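Nucleoporin-like protein RIP (Homo sapiens, PDB 2OLM) carries an Arf-GAP zinc-finger domain, acts in acrosome vesicle docking or fusion, and serves HIV-1 Rev as a cofactor for moving viral RNA to the cytoplasm. Local coordinates at residues A[95-98]-A[99-102]. Residues are numbered along the deposited sequence; the frame is centred on the assembly and turned at random.
Sequences LFDD and RSSA
Asp97 and Arg99 form a two-pronged salt bridge across a tight turn. Arg99 presents its guanidinium side-on: NH2 meets Asp97 OD1 at 2.7 Å, and NE meets Asp97 OD2 at 3.0 Å. Both oxygens use their syn lone pairs. Carboxylate and guanidinium lie nearly coplanar, 10° apart. The paired bonds would restrict rotation of both groups. The Arg99 chain bends at chi3 (-68°), which turns the NE/NH2 edge of the guanidinium toward the Asp97 carboxylate. OD2 has a second donor. Arg99 N reaches Asp97 OD2 at 2.9 Å, on the anti side and tilted out of the carboxylate plane.

That bond makes an Asx turn. Asp97 O accepts from Ser101 N at 2.9 Å, in the carbonyl plane. Ser100 N also gives to Asp97 O, at 3.2 Å, from above that plane. The bond from Ser100 N closes a beta turn over residues 97-100, and the one from Ser101 N an alpha turn; with the Asx turn they make an Asx motif. It lies in the surface loop between helices 84-92 and 109-121 of the Arf-GAP domain.

Ser101 ties the end of the turn back to its start. Ser101 OG accepts from Asp97 N at 2.8 Å. Chi1 of -77° sets this OG beside its own backbone N and aims it at Asp97 N. The backbone sets Ser101 CB over the centre of the Phe96 ring, a CH-pi contact 3.4 Å from the centroid. Ala102 O lies near the plane of the same ring, at its edge. Trp125 packs edge-to-face with Phe96, touches Ser101 and is joined to Leu95 by a backbone hydrogen bond.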
ATOM      1  N   LEU A  95     -14.405   6.225 -28.529  1.00  7.20           N
ATOM      2  CA  LEU A  95     -15.301   7.127 -29.322  1.00  8.53           C
ATOM      3  C   LEU A  95     -16.047   8.141 -28.461  1.00  9.90           C
ATOM      4  O   LEU A  95     -16.815   8.949 -28.976  1.00 12.40           O
ATOM      5  CB  LEU A  95     -16.289   6.297 -30.185  1.00  8.55           C
ATOM      6  CG  LEU A  95     -15.636   5.233 -31.037  1.00  8.40           C
ATOM      7  CD1 LEU A  95     -16.713   4.456 -31.835  1.00 10.32           C
ATOM      8  CD2 LEU A  95     -14.548   5.834 -31.967  1.00 10.02           C
ATOM      9  N   PHE A  96     -15.873   8.069 -27.152  1.00  8.08           N
ATOM     10  CA  PHE A  96     -16.568   8.933 -26.173  1.00  9.06           C
ATOM     11  C   PHE A  96     -15.970  10.333 -26.167  1.00  8.78           C
ATOM     12  O   PHE A  96     -14.764  10.490 -26.166  1.00 10.35           O
ATOM     13  CB  PHE A  96     -16.442   8.265 -24.794  1.00  9.90           C
ATOM     14  CG  PHE A  96     -17.245   8.867 -23.690  1.00  9.76           C
ATOM     15  CD1 PHE A  96     -18.465   8.349 -23.320  1.00 12.12           C
ATOM     16  CD2 PHE A  96     -16.747   9.931 -22.965  1.00 10.82           C
ATOM     17  CE1 PHE A  96     -19.203   8.908 -22.228  1.00 11.71           C
ATOM     18  CE2 PHE A  96     -17.460  10.486 -21.932  1.00 11.41           C
ATOM     19  CZ  PHE A  96     -18.673   9.975 -21.550  1.00 12.03           C
ATOM     20  N   ASP A  97     -16.851  11.330 -26.178  1.00  8.94           N
ATOM     21  CA  ASP A  97     -16.431  12.723 -26.053  1.00  8.04           C
ATOM     22  C   ASP A  97     -16.658  13.209 -24.642  1.00  7.64           C
ATOM     23  O   ASP A  97     -17.780  13.214 -24.151  1.00  9.82           O
ATOM     24  CB  ASP A  97     -17.147  13.586 -27.044  1.00  9.39           C
ATOM     25  CG  ASP A  97     -16.531  14.929 -27.153  1.00 11.05           C
ATOM     26  OD1 ASP A  97     -15.696  15.138 -28.051  1.00 12.31           O
ATOM     27  OD2 ASP A  97     -16.790  15.776 -26.270  1.00 11.61           O
ATOM     28  N   ASP A  98     -15.574  13.615 -23.988  1.00 10.14           N
ATOM     29  CA  ASP A  98     -15.629  14.026 -22.576  1.00 11.98           C
ATOM     30  C   ASP A  98     -16.443  15.264 -22.345  1.00 10.52           C
ATOM     31  O   ASP A  98     -16.826  15.527 -21.192  1.00 13.30           O
ATOM     32  CB  ASP A  98     -14.231  14.265 -22.061  1.00 11.75           C
ATOM     33  CG  ASP A  98     -13.387  12.990 -21.973  1.00 18.09           C
ATOM     34  OD1 ASP A  98     -13.945  11.877 -21.841  1.00 19.23           O
ATOM     35  OD2 ASP A  98     -12.164  13.145 -22.006  1.00 24.28           O
ATOM     36  N   ARG A  99     -16.743  16.033 -23.394  1.00 10.26           N
ATOM     37  CA  ARG A  99     -17.580  17.229 -23.228  1.00 10.63           C
ATOM     38  C   ARG A  99     -19.047  16.929 -23.243  1.00 11.27           C
ATOM     39  O   ARG A  99     -19.829  17.621 -22.619  1.00 12.44           O
ATOM     40  CB  ARG A  99     -17.280  18.243 -24.311  1.00  9.23           C
ATOM     41  CG  ARG A  99     -15.876  18.753 -24.282  1.00  8.55           C
ATOM     42  CD  ARG A  99     -15.394  19.347 -25.603  1.00  8.56           C
ATOM     43  NE  ARG A  99     -15.256  18.341 -26.657  1.00  8.19           N
ATOM     44  CZ  ARG A  99     -14.625  18.541 -27.797  1.00 10.63           C
ATOM     45  NH1 ARG A  99     -14.042  19.712 -28.079  1.00  8.62           N
ATOM     46  NH2 ARG A  99     -14.536  17.553 -28.658  1.00  9.98           N
ATOM     47  N   SER A 100     -19.478  15.918 -23.999  1.00 13.02           N
ATOM     48  CA  SER A 100     -20.929  15.756 -24.165  1.00 15.16           C
ATOM     49  C   SER A 100     -21.502  14.382 -24.398  1.00 15.71           C
ATOM     50  O   SER A 100     -22.706  14.246 -24.532  1.00 16.20           O
ATOM     51  CB  SER A 100     -21.433  16.701 -25.239  1.00 23.02           C
ATOM     52  OG  SER A 100     -20.890  16.339 -26.464  1.00 23.91           O
ATOM     53  N   SER A 101     -20.683  13.346 -24.379  1.00 11.89           N
ATOM     54  CA  SER A 101     -21.239  12.019 -24.515  1.00 12.31           C
ATOM     55  C   SER A 101     -22.141  11.660 -23.343  1.00 14.88           C
ATOM     56  O   SER A 101     -22.001  12.241 -22.267  1.00 14.90           O
ATOM     57  CB  SER A 101     -20.166  10.995 -24.705  1.00 11.32           C
ATOM     58  OG  SER A 101     -19.665  11.007 -26.034  1.00 11.76           O
ATOM     59  N   ALA A 102     -23.031  10.700 -23.576  1.00 15.05           N
ATOM     60  CA  ALA A 102     -24.151  10.417 -22.680  1.00 15.69           C
ATOM     61  C   ALA A 102     -23.630   9.763 -21.442  1.00 15.52           C
ATOM     62  O   ALA A 102     -23.045   8.675 -21.526  1.00 24.87           O
ATOM     63  CB  ALA A 102     -25.150   9.501 -23.378  1.00 19.44           C
TER